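Local atomic coordinates of acyl-coenzyme A thioesterase PaaI (Escherichia coli, PDB entry 2FS2), a protein that hydrolyses acyl-coenzyme A thioesters, preferring ring-hydroxylated phenylacetyl-CoA substrates, in the bacterial pathway that degrades phenylacetate. Residues G33-V41 and F90-V101; A75-L86 and T122-I133. All coordinates share one frame; numbering follows the deposited sequence.

Contact 1 (G33-V41 and F90-V101); sequences GFAVVTMTV and FAGDTLTATAQV
F34 and T98 meet across two antiparallel strands: ring atom F34 CE1 lies 3.6 Å from the methyl T98 CG2, while F34 CD1 comes near the carbonyl oxygen of A99. The ring reaches this place because its CG stands opposite the backbone N (chi1 178°), which carries it over the neighbouring strand, and Q100 CG then sits at the ring edge, near its plane. Replacing the ring with an alanine here would probably leave T98 CG2 and Q100 CG without their aromatic neighbour and open a gap at this end. Next along the same face, V36 spreads its two methyls over two threonines, CG1 against T96 CG2 at a tight 3.5 Å and CG2 beside T98 OG1. T38 OG1 and T96 OG1 stand 3.8 Å apart, too far for a hydrogen bond, and T40 and T94 continue the row.

The backbone ladder sets this register. A35, V37 and M39 (a selenomethionine) each exchange two N-H...O bonds with A99, A97 and L95, respectively; A99 N to A35 O, at 2.8 Å and 167°, is among the straightest. On the other face A35, V37, A99 and L95 reach helix 54-70, the central helix around which the sheet of the hot dog fold wraps, while A97 packs on I115 of strand 108-116. Strands 26-31 and 108-116 flank the pair.

At the far end V41 closes the ladder on the type II turn F90-D93. G92 N donates to V41 O at 2.6 Å, V41 N to D93 O, and V41 CG2 presses on L95 CD1 at 3.4 Å, closer than usual for methyls. The turn is itself braced by F90 N, which meets D93 OD2 from above the carboxylate plane at 3.1 Å, while D93 OD1 is held by Q118.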
loop_
_atom_site.group_PDB
_atom_site.type_symbol
_atom_site.label_atom_id
_atom_site.label_comp_id
_atom_site.label_asym_id
_atom_site.label_seq_id
_atom_site.Cartn_x
_atom_site.Cartn_y
_atom_site.Cartn_z
ATOM N N GLY B 33 -19.656 -3.487 11.126
ATOM C CA GLY B 33 -18.714 -3.083 10.083
ATOM C C GLY B 33 -18.458 -1.553 10.081
ATOM O O GLY B 33 -18.045 -1.000 9.026
ATOM N N PHE B 34 -18.690 -0.839 11.198
ATOM C CA PHE B 34 -18.709 0.612 11.084
ATOM C C PHE B 34 -18.403 1.185 12.435
ATOM O O PHE B 34 -19.110 0.803 13.407
ATOM C CB PHE B 34 -20.064 1.126 10.577
ATOM C CG PHE B 34 -20.159 2.651 10.489
ATOM C CD1 PHE B 34 -19.627 3.360 9.341
ATOM C CD2 PHE B 34 -20.780 3.389 11.514
ATOM C CE1 PHE B 34 -19.712 4.826 9.289
ATOM C CE2 PHE B 34 -20.838 4.826 11.456
ATOM C CZ PHE B 34 -20.318 5.560 10.316
ATOM N N ALA B 35 -17.487 2.171 12.498
ATOM C CA ALA B 35 -17.154 2.837 13.808
ATOM C C ALA B 35 -16.628 4.245 13.523
ATOM O O ALA B 35 -15.957 4.435 12.506
ATOM C CB ALA B 35 -16.037 2.035 14.555
ATOM N N VAL B 36 -16.871 5.191 14.422
ATOM C CA VAL B 36 -16.481 6.588 14.315
ATOM C C VAL B 36 -15.927 6.889 15.670
ATOM O O VAL B 36 -16.580 6.563 16.723
ATOM C CB VAL B 36 -17.663 7.545 13.987
ATOM C CG1 VAL B 36 -17.235 9.018 13.974
ATOM C CG2 VAL B 36 -18.306 7.273 12.680
ATOM N N VAL B 37 -14.713 7.424 15.717
ATOM C CA VAL B 37 -14.097 7.700 16.965
ATOM C C VAL B 37 -13.523 9.075 16.780
ATOM O O VAL B 37 -13.405 9.588 15.666
ATOM C CB VAL B 37 -12.974 6.632 17.370
ATOM C CG1 VAL B 37 -13.602 5.221 17.660
ATOM C CG2 VAL B 37 -11.858 6.506 16.194
ATOM N N THR B 38 -13.144 9.657 17.892
ATOM C CA THR B 38 -12.839 11.071 17.957
ATOM C C THR B 38 -11.669 11.337 18.921
ATOM O O THR B 38 -11.450 10.581 19.842
ATOM C CB THR B 38 -14.126 11.766 18.388
ATOM O OG1 THR B 38 -14.120 13.102 17.867
ATOM C CG2 THR B 38 -14.151 11.898 19.878
HETATM N N MSE B 39 -10.865 12.344 18.663
HETATM C CA MSE B 39 -9.722 12.633 19.517
HETATM C C MSE B 39 -9.339 14.082 19.306
HETATM O O MSE B 39 -9.406 14.584 18.201
HETATM C CB MSE B 39 -8.539 11.742 19.079
HETATM C CG MSE B 39 -7.210 12.174 19.665
HETATM SE SE MSE B 39 -5.756 11.082 18.859
HETATM C CE MSE B 39 -5.806 9.779 20.136
ATOM N N THR B 40 -8.892 14.736 20.347
ATOM C CA THR B 40 -8.389 16.097 20.222
ATOM C C THR B 40 -6.863 16.060 20.238
ATOM O O THR B 40 -6.259 15.311 20.982
ATOM C CB THR B 40 -9.030 16.933 21.354
ATOM O OG1 THR B 40 -10.478 16.950 21.122
ATOM C CG2 THR B 40 -8.567 18.445 21.344
ATOM N N VAL B 41 -6.231 16.786 19.330
ATOM C CA VAL B 41 -4.769 16.894 19.305
ATOM C C VAL B 41 -4.381 17.911 20.412
ATOM O O VAL B 41 -4.833 19.062 20.365
ATOM C CB VAL B 41 -4.377 17.452 17.965
ATOM C CG1 VAL B 41 -2.868 17.719 17.914
ATOM C CG2 VAL B 41 -4.911 16.510 16.832
ATOM N N PHE B 90 -3.172 20.081 13.888
ATOM C CA PHE B 90 -2.536 21.055 14.800
ATOM C C PHE B 90 -3.180 21.015 16.121
ATOM O O PHE B 90 -4.315 20.615 16.176
ATOM C CB PHE B 90 -2.765 22.480 14.268
ATOM C CG PHE B 90 -2.090 22.719 12.987
ATOM C CD1 PHE B 90 -2.816 22.933 11.851
ATOM C CD2 PHE B 90 -0.737 22.587 12.894
ATOM C CE1 PHE B 90 -2.183 23.122 10.618
ATOM C CE2 PHE B 90 -0.076 22.708 11.678
ATOM C CZ PHE B 90 -0.777 22.993 10.543
ATOM N N ALA B 91 -2.510 21.501 17.176
ATOM C CA ALA B 91 -3.088 21.548 18.552
ATOM C C ALA B 91 -4.481 22.084 18.561
ATOM O O ALA B 91 -4.772 23.063 17.920
ATOM C CB ALA B 91 -2.194 22.375 19.580
ATOM N N GLY B 92 -5.381 21.384 19.245
ATOM C CA GLY B 92 -6.740 21.872 19.428
ATOM C C GLY B 92 -7.605 21.293 18.315
ATOM O O GLY B 92 -8.847 21.313 18.463
ATOM N N ASP B 93 -7.001 20.789 17.216
ATOM C CA ASP B 93 -7.815 20.277 16.104
ATOM C C ASP B 93 -8.646 19.113 16.658
ATOM O O ASP B 93 -8.112 18.312 17.427
ATOM C CB ASP B 93 -6.962 19.797 14.932
ATOM C CG ASP B 93 -6.604 20.912 13.946
ATOM O OD1 ASP B 93 -6.889 22.159 14.217
ATOM O OD2 ASP B 93 -5.999 20.621 12.843
ATOM N N THR B 94 -9.923 19.000 16.307
ATOM C CA THR B 94 -10.660 17.764 16.739
ATOM C C THR B 94 -10.710 16.878 15.542
ATOM O O THR B 94 -11.174 17.323 14.514
ATOM C CB THR B 94 -12.118 18.042 17.170
ATOM O OG1 THR B 94 -12.065 18.681 18.429
ATOM C CG2 THR B 94 -12.902 16.738 17.547
ATOM N N LEU B 95 -10.334 15.608 15.715
ATOM C CA LEU B 95 -10.123 14.680 14.584
ATOM C C LEU B 95 -11.109 13.508 14.732
ATOM O O LEU B 95 -11.254 12.934 15.805
ATOM C CB LEU B 95 -8.700 14.144 14.632
ATOM C CG LEU B 95 -7.576 15.144 14.452
ATOM C CD1 LEU B 95 -6.208 14.498 14.412
ATOM C CD2 LEU B 95 -7.795 15.932 13.178
ATOM N N THR B 96 -11.812 13.187 13.667
ATOM C CA THR B 96 -12.800 12.152 13.650
ATOM C C THR B 96 -12.340 11.098 12.607
ATOM O O THR B 96 -12.069 11.449 11.456
ATOM C CB THR B 96 -14.155 12.789 13.278
ATOM O OG1 THR B 96 -14.418 13.918 14.160
ATOM C CG2 THR B 96 -15.302 11.890 13.645
ATOM N N ALA B 97 -12.200 9.864 13.044
ATOM C CA ALA B 97 -11.829 8.714 12.182
ATOM C C ALA B 97 -13.079 7.848 12.014
ATOM O O ALA B 97 -13.727 7.469 13.040
ATOM C CB ALA B 97 -10.628 7.890 12.792
ATOM N N THR B 98 -13.483 7.629 10.765
ATOM C CA THR B 98 -14.592 6.804 10.437
ATOM C C THR B 98 -14.075 5.605 9.677
ATOM O O THR B 98 -13.407 5.769 8.657
ATOM C CB THR B 98 -15.450 7.551 9.540
ATOM O OG1 THR B 98 -16.023 8.686 10.249
ATOM C CG2 THR B 98 -16.714 6.793 9.113
ATOM N N ALA B 99 -14.477 4.416 10.118
ATOM C CA ALA B 99 -14.009 3.204 9.504
ATOM C C ALA B 99 -15.216 2.497 8.930
ATOM O O ALA B 99 -16.227 2.397 9.586
ATOM C CB ALA B 99 -13.348 2.399 10.579
ATOM N N GLN B 100 -15.154 1.985 7.705
ATOM C CA GLN B 100 -16.295 1.379 7.037
ATOM C C GLN B 100 -15.767 0.080 6.406
ATOM O O GLN B 100 -14.731 0.129 5.738
ATOM C CB GLN B 100 -16.545 2.150 5.765
ATOM C CG GLN B 100 -17.362 3.230 5.784
ATOM C CD GLN B 100 -17.275 3.936 4.437
ATOM O OE1 GLN B 100 -17.766 3.423 3.432
ATOM N NE2 GLN B 100 -16.637 5.061 4.419
ATOM N N VAL B 101 -16.481 -1.017 6.577
ATOM C CA VAL B 101 -16.150 -2.304 5.927
ATOM C C VAL B 101 -16.359 -2.130 4.371
ATOM O O VAL B 101 -17.335 -1.525 3.918
ATOM C CB VAL B 101 -16.967 -3.473 6.534
ATOM C CG1 VAL B 101 -18.414 -3.301 6.361
ATOM C CG2 VAL B 101 -16.615 -4.810 5.902
#

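Contact 2 (A75-L86 and T122-I133); sequences AAVASACTIDFL and TVALFRGKSHRI
T82 and R127 exchange two backbone hydrogen bonds near the middle of A75-L86 and T122-I133, which run as antiparallel neighbours. D84 and L125 do the same, and K129 N donates to A80 O at 2.8 Å and 165°. Between A78 and A80 the register slips by one residue, a beta bulge at the corner where the first strand turns; there S79 N reaches K129 O (2.9 Å), and beyond it V77 pairs with H131.

Apolar contacts gather on the face bearing C81, I83 and F126. C81 approaches the F126 ring obliquely: SG is 4.5 Å from the centroid and 48° off the normal, a sulfur-aromatic contact, and C81 CB is 3.7 Å from F126 CZ. In this hot dog fold that face packs on the central helix 54-70, with F58 meeting C81 and A61 meeting F126. At the strand ends L86 CD1 touches T122 CG2 at 3.6 Å, the two side chains running alongside each other, and V77 CG2 meets I133 CG2 with the chains crossing at about a right angle.

Polar contacts involve T82, D84, R127 and K129 on the other face, and S79 at the bulge. A water links S79 OG and K129 NZ, 2.9 Å from each; the lysine reaches it through a chain bent at chi2 (102°) and chi4. T82 and R127 point the same way, but the guanidinium is engaged further out, in a salt bridge with D112 and another with D112 of the third subunit. Residues 80-84 also pair antiparallel with a strand of the second subunit, carrying the sheet across that interface.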
loop_
_atom_site.group_PDB
_atom_site.type_symbol
_atom_site.label_atom_id
_atom_site.label_comp_id
_atom_site.label_asym_id
_atom_site.label_seq_id
_atom_site.Cartn_x
_atom_site.Cartn_y
_atom_site.Cartn_z
ATOM N N ALA B 75 -13.009 -11.863 17.176
ATOM C CA ALA B 75 -11.730 -11.256 17.413
ATOM C C ALA B 75 -10.931 -11.185 16.030
ATOM O O ALA B 75 -10.869 -12.196 15.290
ATOM C CB ALA B 75 -10.941 -12.103 18.459
ATOM N N ALA B 76 -10.338 -10.037 15.730
ATOM C CA ALA B 76 -9.648 -9.854 14.462
ATOM C C ALA B 76 -8.594 -8.803 14.698
ATOM O O ALA B 76 -8.760 -7.939 15.584
ATOM C CB ALA B 76 -10.584 -9.442 13.386
ATOM N N VAL B 77 -7.492 -8.923 13.947
ATOM C CA VAL B 77 -6.307 -8.063 14.043
ATOM C C VAL B 77 -5.896 -7.588 12.603
ATOM O O VAL B 77 -6.338 -8.159 11.599
ATOM C CB VAL B 77 -5.084 -8.820 14.658
ATOM C CG1 VAL B 77 -5.431 -9.373 16.046
ATOM C CG2 VAL B 77 -4.495 -9.905 13.719
ATOM N N ALA B 78 -5.040 -6.585 12.546
ATOM C CA ALA B 78 -4.598 -6.053 11.274
ATOM C C ALA B 78 -3.538 -6.987 10.669
ATOM O O ALA B 78 -2.624 -7.305 11.341
ATOM C CB ALA B 78 -3.981 -4.687 11.592
ATOM N N SER B 79 -3.634 -7.471 9.447
ATOM C CA SER B 79 -2.432 -8.063 8.875
ATOM C C SER B 79 -1.648 -7.066 8.031
ATOM O O SER B 79 -0.471 -7.308 7.712
ATOM C CB SER B 79 -2.728 -9.213 7.937
ATOM O OG SER B 79 -3.745 -8.823 7.164
ATOM N N ALA B 80 -2.276 -5.990 7.602
ATOM C CA ALA B 80 -1.586 -5.045 6.719
ATOM C C ALA B 80 -2.405 -3.806 6.602
ATOM O O ALA B 80 -3.623 -3.789 6.851
ATOM C CB ALA B 80 -1.385 -5.621 5.271
ATOM N N CYS B 81 -1.737 -2.728 6.176
ATOM C CA CYS B 81 -2.491 -1.534 5.963
ATOM C C CYS B 81 -1.673 -0.424 5.340
ATOM O O CYS B 81 -0.485 -0.490 5.391
ATOM C CB CYS B 81 -2.995 -1.090 7.292
ATOM S SG CYS B 81 -1.758 -0.354 8.251
ATOM N N THR B 82 -2.329 0.594 4.840
ATOM C CA THR B 82 -1.639 1.653 4.185
ATOM C C THR B 82 -2.247 2.964 4.627
ATOM O O THR B 82 -3.426 3.040 4.809
ATOM C CB THR B 82 -1.726 1.473 2.663
ATOM O OG1 THR B 82 -3.062 1.230 2.287
ATOM C CG2 THR B 82 -1.239 0.138 2.245
ATOM N N ILE B 83 -1.428 3.986 4.786
ATOM C CA ILE B 83 -1.898 5.282 5.224
ATOM C C ILE B 83 -1.371 6.351 4.254
ATOM O O ILE B 83 -0.242 6.280 3.897
ATOM C CB ILE B 83 -1.601 5.542 6.829
ATOM C CG1 ILE B 83 -1.951 6.944 7.276
ATOM C CG2 ILE B 83 -0.124 5.338 7.268
ATOM C CD1 ILE B 83 -2.591 7.041 8.838
ATOM N N ASP B 84 -2.236 7.253 3.780
ATOM C CA ASP B 84 -1.846 8.513 3.173
ATOM C C ASP B 84 -2.053 9.733 4.125
ATOM O O ASP B 84 -3.172 9.977 4.543
ATOM C CB ASP B 84 -2.708 8.715 1.995
ATOM C CG ASP B 84 -2.381 7.733 0.903
ATOM O OD1 ASP B 84 -1.426 8.047 0.112
ATOM O OD2 ASP B 84 -2.989 6.553 0.813
ATOM N N PHE B 85 -1.000 10.483 4.436
ATOM C CA PHE B 85 -1.080 11.703 5.241
ATOM C C PHE B 85 -1.355 12.900 4.335
ATOM O O PHE B 85 -0.600 13.123 3.379
ATOM C CB PHE B 85 0.244 11.862 5.970
ATOM C CG PHE B 85 0.493 10.725 7.044
ATOM C CD1 PHE B 85 1.430 9.752 6.825
ATOM C CD2 PHE B 85 -0.231 10.681 8.234
ATOM C CE1 PHE B 85 1.763 8.777 7.800
ATOM C CE2 PHE B 85 0.020 9.677 9.210
ATOM C CZ PHE B 85 1.038 8.743 8.989
ATOM N N LEU B 86 -2.483 13.581 4.513
ATOM C CA LEU B 86 -2.833 14.669 3.581
ATOM C C LEU B 86 -2.689 16.118 4.135
ATOM O O LEU B 86 -2.430 17.056 3.395
ATOM C CB LEU B 86 -4.257 14.456 3.093
ATOM C CG LEU B 86 -4.563 13.023 2.569
ATOM C CD1 LEU B 86 -6.077 12.835 2.459
ATOM C CD2 LEU B 86 -3.900 12.805 1.221
ATOM N N THR B 122 -10.145 16.443 5.120
ATOM C CA THR B 122 -9.291 15.227 5.259
ATOM C C THR B 122 -7.875 15.358 5.688
ATOM O O THR B 122 -7.051 15.946 5.022
ATOM C CB THR B 122 -9.286 14.464 3.977
ATOM O OG1 THR B 122 -10.636 14.503 3.477
ATOM C CG2 THR B 122 -9.073 12.962 4.363
ATOM N N VAL B 123 -7.569 14.723 6.807
ATOM C CA VAL B 123 -6.262 14.671 7.311
ATOM C C VAL B 123 -5.483 13.463 6.776
ATOM O O VAL B 123 -4.256 13.569 6.543
ATOM C CB VAL B 123 -6.389 14.637 8.831
ATOM C CG1 VAL B 123 -5.131 14.167 9.503
ATOM C CG2 VAL B 123 -6.890 16.059 9.340
ATOM N N ALA B 124 -6.173 12.332 6.603
ATOM C CA ALA B 124 -5.505 11.084 6.336
ATOM C C ALA B 124 -6.540 10.019 5.868
ATOM O O ALA B 124 -7.757 10.089 6.227
ATOM C CB ALA B 124 -4.717 10.654 7.606
ATOM N N LEU B 125 -6.052 9.054 5.087
ATOM C CA LEU B 125 -6.886 7.969 4.429
ATOM C C LEU B 125 -6.115 6.720 4.738
ATOM O O LEU B 125 -4.888 6.727 4.731
ATOM C CB LEU B 125 -6.996 8.160 2.888
ATOM C CG LEU B 125 -7.843 9.334 2.435
ATOM C CD1 LEU B 125 -7.819 9.623 0.977
ATOM C CD2 LEU B 125 -9.364 9.153 2.817
ATOM N N PHE B 126 -6.801 5.660 5.140
ATOM C CA PHE B 126 -6.069 4.514 5.565
ATOM C C PHE B 126 -6.944 3.376 5.021
ATOM O O PHE B 126 -8.139 3.545 4.838
ATOM C CB PHE B 126 -6.117 4.600 7.057
ATOM C CG PHE B 126 -5.799 3.364 7.774
ATOM C CD1 PHE B 126 -4.625 3.306 8.577
ATOM C CD2 PHE B 126 -6.662 2.294 7.761
ATOM C CE1 PHE B 126 -4.308 2.138 9.310
ATOM C CE2 PHE B 126 -6.371 1.081 8.517
ATOM C CZ PHE B 126 -5.214 1.014 9.285
ATOM N N ARG B 127 -6.317 2.247 4.743
ATOM C CA ARG B 127 -7.049 1.093 4.277
ATOM C C ARG B 127 -6.365 -0.052 4.983
ATOM O O ARG B 127 -5.156 -0.190 5.010
ATOM C CB ARG B 127 -7.049 0.951 2.729
ATOM C CG ARG B 127 -7.593 -0.452 2.295
ATOM C CD ARG B 127 -8.180 -0.615 0.892
ATOM N NE ARG B 127 -9.208 0.395 0.628
ATOM C CZ ARG B 127 -9.466 0.877 -0.547
ATOM N NH1 ARG B 127 -8.762 0.399 -1.598
ATOM N NH2 ARG B 127 -10.427 1.787 -0.686
ATOM N N GLY B 128 -7.157 -0.886 5.631
ATOM C CA GLY B 128 -6.568 -1.873 6.498
ATOM C C GLY B 128 -7.143 -3.246 6.109
ATOM O O GLY B 128 -8.300 -3.391 5.751
ATOM N N LYS B 129 -6.341 -4.250 6.298
ATOM C CA LYS B 129 -6.802 -5.568 5.978
ATOM C C LYS B 129 -6.808 -6.337 7.314
ATOM O O LYS B 129 -5.857 -6.272 8.038
ATOM C CB LYS B 129 -5.767 -6.164 5.097
ATOM C CG LYS B 129 -5.968 -7.684 4.854
ATOM C CD LYS B 129 -6.589 -7.976 3.465
ATOM C CE LYS B 129 -6.763 -9.491 3.177
ATOM N NZ LYS B 129 -5.720 -10.338 4.020
ATOM N N SER B 130 -7.860 -7.069 7.624
ATOM C CA SER B 130 -7.917 -7.749 8.943
ATOM C C SER B 130 -7.934 -9.255 8.753
ATOM O O SER B 130 -8.355 -9.709 7.739
ATOM C CB SER B 130 -9.199 -7.392 9.674
ATOM O OG SER B 130 -10.339 -7.570 8.861
ATOM N N HIS B 131 -7.663 -9.993 9.812
ATOM C CA HIS B 131 -7.561 -11.444 9.796
ATOM C C HIS B 131 -8.228 -11.894 11.129
ATOM O O HIS B 131 -7.878 -11.390 12.176
ATOM C CB HIS B 131 -6.039 -11.799 9.768
ATOM C CG HIS B 131 -5.742 -13.248 9.835
ATOM N ND1 HIS B 131 -4.886 -13.782 10.781
ATOM C CD2 HIS B 131 -6.148 -14.284 9.056
ATOM C CE1 HIS B 131 -4.795 -15.092 10.586
ATOM N NE2 HIS B 131 -5.547 -15.420 9.542
ATOM N N ARG B 132 -9.223 -12.741 11.065
ATOM C CA ARG B 132 -9.799 -13.254 12.361
ATOM C C ARG B 132 -8.880 -14.282 12.982
ATOM O O ARG B 132 -8.245 -15.057 12.275
ATOM C CB ARG B 132 -11.213 -13.809 12.092
ATOM C CG ARG B 132 -12.059 -12.634 11.576
ATOM C CD ARG B 132 -13.380 -12.971 11.200
ATOM N NE ARG B 132 -14.238 -11.808 11.214
ATOM C CZ ARG B 132 -15.445 -11.876 10.769
ATOM N NH1 ARG B 132 -15.843 -13.046 10.289
ATOM N NH2 ARG B 132 -16.237 -10.781 10.738
ATOM N N ILE B 133 -8.753 -14.266 14.281
ATOM C CA ILE B 133 -7.680 -14.992 14.946
ATOM C C ILE B 133 -8.323 -16.089 15.843
ATOM O O ILE B 133 -7.635 -16.811 16.546
ATOM C CB ILE B 133 -6.817 -14.023 15.795
ATOM C CG1 ILE B 133 -7.686 -13.143 16.685
ATOM C CG2 ILE B 133 -5.897 -13.149 14.924
ATOM C CD1 ILE B 133 -7.009 -12.784 18.053
HETATM O O HOH W 1 -5.471 -11.151 6.812
HETATM O O HOH W 2 -4.632 4.900 2.320
#

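Contact 1 and contact 2 lie in one curled antiparallel sheet, their centres 14 Å apart, with strand 108-116 between them: it pairs with 94-101 on one side and with 122-132 on the other. Along the chain their segments alternate, 33-41, 75-86, 90-101, 122-133, and helix 54-70 falls between the first two, so each pairing joins parts distant in sequence. The two touch directly where L95 CD2 packs on V123 CG2 at 3.9 Å, and both set side chains against that helix. No other subunit touches contact 1, whereas contact 2, also within one chain, borders two other subunits, so the sheet built here also serves assembly of the homotetramer.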